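Local coordinates for protein chorismate synthase (Aquifex aeolicus, PDB 1Q1L) that converts 5-enolpyruvylshikimate-3-phosphate to chorismate with loss of phosphate, the last step of chorismate biosynthesis, probably with reduced FMN as cofactor, at residues N41-R46 / V151-L156; R140-R145 / S360-A365. All blocks are in the same frame, centred on the assembly; numbering follows the deposited sequence.

Contact 1 of 2, residues N41-R46 / V151-L156; sequences NHELRR and VCKKFL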
loop_
_atom_site.group_PDB
_atom_site.type_symbol
_atom_site.label_atom_id
_atom_site.label_comp_id
_atom_site.label_asym_id
_atom_site.label_seq_id
_atom_site.Cartn_x
_atom_site.Cartn_y
_atom_site.Cartn_z
ATOM N N ASN A 41 22.793 -6.138 17.538
ATOM C CA ASN A 41 23.537 -5.261 18.428
ATOM C C ASN A 41 24.813 -4.745 17.769
ATOM O O ASN A 41 25.198 -3.592 17.960
ATOM C CB ASN A 41 23.883 -5.992 19.730
ATOM C CG ASN A 41 22.646 -6.409 20.509
ATOM O OD1 ASN A 41 21.606 -5.754 20.442
ATOM N ND2 ASN A 41 22.762 -7.493 21.268
ATOM N N HIS A 42 25.471 -5.588 16.984
ATOM C CA HIS A 42 26.692 -5.152 16.321
ATOM C C HIS A 42 26.441 -3.898 15.484
ATOM O O HIS A 42 27.244 -2.966 15.497
ATOM C CB HIS A 42 27.253 -6.242 15.417
ATOM C CG HIS A 42 28.569 -5.879 14.801
ATOM N ND1 HIS A 42 28.959 -6.317 13.556
ATOM C CD2 HIS A 42 29.582 -5.106 15.262
ATOM C CE1 HIS A 42 30.154 -5.829 13.274
ATOM N NE2 HIS A 42 30.553 -5.092 14.292
ATOM N N GLU A 43 25.328 -3.873 14.752
ATOM C CA GLU A 43 25.010 -2.712 13.926
ATOM C C GLU A 43 24.649 -1.512 14.801
ATOM O O GLU A 43 25.019 -0.378 14.497
ATOM C CB GLU A 43 23.857 -3.024 12.964
ATOM C CG GLU A 43 24.190 -4.042 11.887
ATOM C CD GLU A 43 25.367 -3.627 11.017
ATOM O OE1 GLU A 43 25.484 -2.425 10.699
ATOM O OE2 GLU A 43 26.169 -4.505 10.634
ATOM N N LEU A 44 23.923 -1.758 15.887
ATOM C CA LEU A 44 23.550 -0.673 16.783
ATOM C C LEU A 44 24.806 -0.027 17.369
ATOM O O LEU A 44 24.849 1.185 17.579
ATOM C CB LEU A 44 22.647 -1.191 17.908
ATOM C CG LEU A 44 21.266 -1.668 17.440
ATOM C CD1 LEU A 44 20.463 -2.193 18.627
ATOM C CD2 LEU A 44 20.534 -0.514 16.757
ATOM N N ARG A 45 25.830 -0.840 17.613
ATOM C CA ARG A 45 27.083 -0.335 18.169
ATOM C C ARG A 45 27.844 0.547 17.175
ATOM O O ARG A 45 28.456 1.541 17.562
ATOM C CB ARG A 45 27.973 -1.497 18.629
ATOM C CG ARG A 45 27.476 -2.186 19.894
ATOM C CD ARG A 45 28.583 -2.991 20.569
ATOM N NE ARG A 45 29.065 -4.091 19.740
ATOM C CZ ARG A 45 28.446 -5.263 19.605
ATOM N NH1 ARG A 45 27.314 -5.502 20.254
ATOM N NH2 ARG A 45 28.961 -6.193 18.813
ATOM N N ARG A 46 27.805 0.187 15.895
ATOM C CA ARG A 46 28.485 0.971 14.876
ATOM C C ARG A 46 27.850 2.352 14.753
ATOM O O ARG A 46 28.552 3.347 14.583
ATOM C CB ARG A 46 28.437 0.255 13.524
ATOM C CG ARG A 46 29.194 -1.067 13.485
ATOM C CD ARG A 46 29.058 -1.732 12.122
ATOM N NE ARG A 46 29.634 -0.913 11.055
ATOM C CZ ARG A 46 29.019 -0.641 9.907
ATOM N NH1 ARG A 46 27.801 -1.119 9.673
ATOM N NH2 ARG A 46 29.623 0.104 8.988
ATOM N N VAL A 151 18.672 -6.922 10.246
ATOM C CA VAL A 151 18.020 -8.176 9.883
ATOM C C VAL A 151 18.084 -8.356 8.368
ATOM O O VAL A 151 18.376 -9.442 7.866
ATOM C CB VAL A 151 16.531 -8.189 10.347
ATOM C CG1 VAL A 151 15.869 -9.505 9.965
ATOM C CG2 VAL A 151 16.464 -7.992 11.856
ATOM N N CYS A 152 17.821 -7.280 7.639
ATOM C CA CYS A 152 17.849 -7.339 6.185
ATOM C C CYS A 152 19.247 -7.654 5.669
ATOM O O CYS A 152 19.401 -8.369 4.679
ATOM C CB CYS A 152 17.334 -6.026 5.607
ATOM S SG CYS A 152 15.606 -5.734 6.049
ATOM N N LYS A 153 20.268 -7.132 6.342
ATOM C CA LYS A 153 21.644 -7.417 5.940
ATOM C C LYS A 153 21.921 -8.906 6.111
ATOM O O LYS A 153 22.521 -9.535 5.244
ATOM C CB LYS A 153 22.646 -6.640 6.791
ATOM C CG LYS A 153 22.783 -5.167 6.465
ATOM C CD LYS A 153 23.967 -4.584 7.229
ATOM C CE LYS A 153 24.166 -3.110 6.932
ATOM N NZ LYS A 153 25.324 -2.560 7.691
ATOM N N LYS A 154 21.504 -9.472 7.240
ATOM C CA LYS A 154 21.725 -10.897 7.471
ATOM C C LYS A 154 21.069 -11.681 6.340
ATOM O O LYS A 154 21.656 -12.609 5.780
ATOM C CB LYS A 154 21.138 -11.329 8.817
ATOM C CG LYS A 154 21.431 -12.787 9.162
ATOM C CD LYS A 154 22.938 -13.069 9.107
ATOM C CE LYS A 154 23.244 -14.558 9.242
ATOM N NZ LYS A 154 22.803 -15.106 10.555
ATOM N N PHE A 155 19.845 -11.297 6.001
ATOM C CA PHE A 155 19.117 -11.952 4.919
ATOM C C PHE A 155 19.907 -11.888 3.602
ATOM O O PHE A 155 20.081 -12.896 2.917
ATOM C CB PHE A 155 17.746 -11.286 4.734
ATOM C CG PHE A 155 17.011 -11.749 3.508
ATOM C CD1 PHE A 155 16.521 -13.051 3.419
ATOM C CD2 PHE A 155 16.845 -10.892 2.421
ATOM C CE1 PHE A 155 15.879 -13.492 2.260
ATOM C CE2 PHE A 155 16.206 -11.322 1.262
ATOM C CZ PHE A 155 15.721 -12.626 1.179
ATOM N N LEU A 156 20.391 -10.698 3.264
ATOM C CA LEU A 156 21.143 -10.479 2.028
ATOM C C LEU A 156 22.460 -11.238 1.953
ATOM O O LEU A 156 22.871 -11.684 0.878
ATOM C CB LEU A 156 21.440 -8.992 1.843
ATOM C CG LEU A 156 20.287 -8.066 1.475
ATOM C CD1 LEU A 156 20.784 -6.626 1.472
ATOM C CD2 LEU A 156 19.733 -8.450 0.112
HETATM O O HOH W 1 24.046 -0.619 9.398
#
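Lys153 and Glu43 reach toward one another from opposite directions and close the distance between segments 41-46 and 151-156, whose nearest CA atoms, those of Glu43 and Val151, stand 9.7 Å apart. The chain of Lys153, extended beyond CG, carries its ammonium group across to the carboxylate. Glu43 instead bends at its second torsion (chi2 -58°), which folds the carboxylate back beside Arg46, one turn further along the same helix. The salt bridge runs from Lys153 NZ to Glu43 OE1 at 3.0 Å, and the ammonium arrives well above the carboxylate plane, 58° out of it. Arg46 takes the same oxygen differently: NH1 meets the syn lone pair of Glu43 OE1 at 2.9 Å, with the acceptor almost in the guanidinium plane, though the bond is bent to 137° at the hydrogen. A water joins the atoms of the salt bridge, donating to Glu43 OE1 at 2.6 Å and accepting from Lys153 NZ. Thus OE1 is gripped by three donors, counting the water. The two cations come close, Lys153 NZ lying 3.5 Å from Arg46 NH1 at the edge of the guanidinium, but they gather round acids: both also form salt bridges to Glu364 OE1, and Arg46 NH2 pairs with Glu198. A glutamine in place of Glu43 would probably leave the ammonium of Lys153 and the guanidinium of Arg46 without the carboxylate charge between them, relying on Glu364 alone among their shared acids. Nonpolar backing comes from Val146 and Ala150 against Glu43 and from Ala368 against Lys153. Together the three residues form a salt-bridge network between helices, an i, i+3 Glu-Arg pair extended by a lysine, next to Arg47, a probable NADP(+)-binding residue.

Contact 2 of 2, residues R140-R145 / S360-A365; sequences RETAAR and SVVGEA
Val362 holds CG1 anti to its backbone N (chi1 176°), which places CG2 beside that N and turns both methyls toward Thr142. In Thr142 the hydroxyl sits between the backbone N and the carbonyl carbon (chi1 65°), where OG1 hydrogen-bonds to Ala139 O, and CB, with OG1 beside it, meets the valine. The two side chains cross at about a right angle. CG2 of Val362 lies 3.6 Å from Thr142 CB, and its CG1 is 4.0 Å from the same carbon. One turn further along both helices, the methyl of Ala365 rests 3.8 Å from Arg145 O, a contact of side chain with backbone. The CA atoms of Thr142 and Val362 are 6.5 Å apart and those of Arg145 and Ala365 6.7 Å, so the spacing hardly changes over this turn. The side chain of Arg145 keeps a little further off, its CD 4.6 Å from Val362 CG1, and its polar end turns back along its own segment to Glu141: NE donates to the syn lone pair of Glu141 OE1 at 2.9 Å, nearly straight at 177° and in the guanidinium plane. NH1 binds Ser262, and Trp248 of the second subunit packs against Arg145. Arg47 and Ile263 also lie against Val362. The contact is therefore buried van der Waals packing, with the polar groups of Thr142 and Arg145 satisfied to the side, close to Gln264, a probable FMN-binding residue.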
loop_
_atom_site.group_PDB
_atom_site.type_symbol
_atom_site.label_atom_id
_atom_site.label_comp_id
_atom_site.label_asym_id
_atom_site.label_seq_id
_atom_site.Cartn_x
_atom_site.Cartn_y
_atom_site.Cartn_z
ATOM N N ARG A 140 17.343 9.692 16.995
ATOM C CA ARG A 140 17.245 8.562 17.910
ATOM C C ARG A 140 16.501 7.450 17.175
ATOM O O ARG A 140 16.802 6.273 17.344
ATOM C CB ARG A 140 16.449 8.968 19.150
ATOM C CG ARG A 140 16.968 8.425 20.474
ATOM C CD ARG A 140 16.945 6.909 20.581
ATOM N NE ARG A 140 18.277 6.345 20.404
ATOM C CZ ARG A 140 18.722 5.252 21.016
ATOM N NH1 ARG A 140 17.946 4.586 21.861
ATOM N NH2 ARG A 140 19.955 4.822 20.783
ATOM N N GLU A 141 15.528 7.846 16.359
ATOM C CA GLU A 141 14.711 6.909 15.594
ATOM C C GLU A 141 15.529 6.084 14.608
ATOM O O GLU A 141 15.151 4.956 14.291
ATOM C CB GLU A 141 13.608 7.669 14.844
ATOM C CG GLU A 141 12.476 6.806 14.272
ATOM C CD GLU A 141 12.810 6.164 12.931
ATOM O OE1 GLU A 141 13.258 6.889 12.015
ATOM O OE2 GLU A 141 12.609 4.937 12.788
ATOM N N THR A 142 16.647 6.632 14.126
ATOM C CA THR A 142 17.469 5.898 13.170
ATOM C C THR A 142 17.992 4.608 13.792
ATOM O O THR A 142 18.325 3.663 13.079
ATOM C CB THR A 142 18.673 6.741 12.636
ATOM O OG1 THR A 142 19.581 7.035 13.703
ATOM C CG2 THR A 142 18.185 8.042 12.018
ATOM N N ALA A 143 18.060 4.558 15.118
ATOM C CA ALA A 143 18.530 3.347 15.792
ATOM C C ALA A 143 17.589 2.175 15.481
ATOM O O ALA A 143 18.030 1.035 15.318
ATOM C CB ALA A 143 18.601 3.575 17.293
ATOM N N ALA A 144 16.292 2.455 15.403
ATOM C CA ALA A 144 15.327 1.406 15.093
ATOM C C ALA A 144 15.494 1.022 13.624
ATOM O O ALA A 144 15.329 -0.140 13.256
ATOM C CB ALA A 144 13.901 1.902 15.351
ATOM N N ARG A 145 15.825 2.005 12.788
ATOM C CA ARG A 145 16.020 1.739 11.365
ATOM C C ARG A 145 17.214 0.822 11.176
ATOM O O ARG A 145 17.210 -0.057 10.313
ATOM C CB ARG A 145 16.278 3.026 10.589
ATOM C CG ARG A 145 15.151 4.030 10.576
ATOM C CD ARG A 145 15.386 4.997 9.424
ATOM N NE ARG A 145 14.659 6.252 9.553
ATOM C CZ ARG A 145 14.578 7.153 8.581
ATOM N NH1 ARG A 145 15.178 6.925 7.416
ATOM N NH2 ARG A 145 13.901 8.277 8.769
ATOM N N SER A 360 26.295 7.442 7.842
ATOM C CA SER A 360 26.718 6.424 6.894
ATOM C C SER A 360 26.262 5.031 7.326
ATOM O O SER A 360 25.913 4.206 6.488
ATOM C CB SER A 360 28.241 6.446 6.721
ATOM O OG SER A 360 28.899 6.048 7.909
ATOM N N VAL A 361 26.257 4.765 8.627
ATOM C CA VAL A 361 25.828 3.453 9.105
ATOM C C VAL A 361 24.320 3.277 8.901
ATOM O O VAL A 361 23.846 2.176 8.624
ATOM C CB VAL A 361 26.169 3.252 10.600
ATOM C CG1 VAL A 361 25.569 1.935 11.095
ATOM C CG2 VAL A 361 27.689 3.246 10.790
ATOM N N VAL A 362 23.569 4.364 9.049
ATOM C CA VAL A 362 22.125 4.322 8.845
ATOM C C VAL A 362 21.898 4.159 7.341
ATOM O O VAL A 362 20.938 3.517 6.902
ATOM C CB VAL A 362 21.457 5.626 9.331
ATOM C CG1 VAL A 362 19.960 5.598 9.029
ATOM C CG2 VAL A 362 21.696 5.801 10.834
ATOM N N GLY A 363 22.803 4.735 6.551
ATOM C CA GLY A 363 22.681 4.631 5.105
ATOM C C GLY A 363 22.781 3.185 4.662
ATOM O O GLY A 363 22.089 2.761 3.731
ATOM N N GLU A 364 23.646 2.424 5.324
ATOM C CA GLU A 364 23.829 1.019 5.000
ATOM C C GLU A 364 22.537 0.274 5.322
ATOM O O GLU A 364 22.094 -0.583 4.566
ATOM C CB GLU A 364 24.965 0.421 5.829
ATOM C CG GLU A 364 26.351 0.944 5.518
ATOM C CD GLU A 364 27.393 0.392 6.483
ATOM O OE1 GLU A 364 27.109 -0.644 7.132
ATOM O OE2 GLU A 364 28.489 0.988 6.583
ATOM N N ALA A 365 21.947 0.609 6.462
ATOM C CA ALA A 365 20.700 -0.015 6.894
ATOM C C ALA A 365 19.576 0.229 5.885
ATOM O O ALA A 365 18.840 -0.689 5.536
ATOM C CB ALA A 365 20.304 0.530 8.259
#

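The segments alternate along the chain, in the order 41-46, 140-145, 151-156, 360-365, so the two contacts interlock, their centres 10 Å apart. Both use helix 142-157: its N-terminal part packs on helix 356-379 in contact 2, while its later part faces helix 37-48 in contact 1. Direct packing also joins them, with Leu44 CD2 3.3 Å from Ala143 O and Arg46 O 3.9 Å from Val361 CG2, and Glu364 carries the charged network of contact 1 onto helix 356-379. Three helices distant in sequence are thus tied together, by a charged network in contact 1 and by van der Waals packing in contact 2, in the helical part of this beta-alpha-beta sandwich.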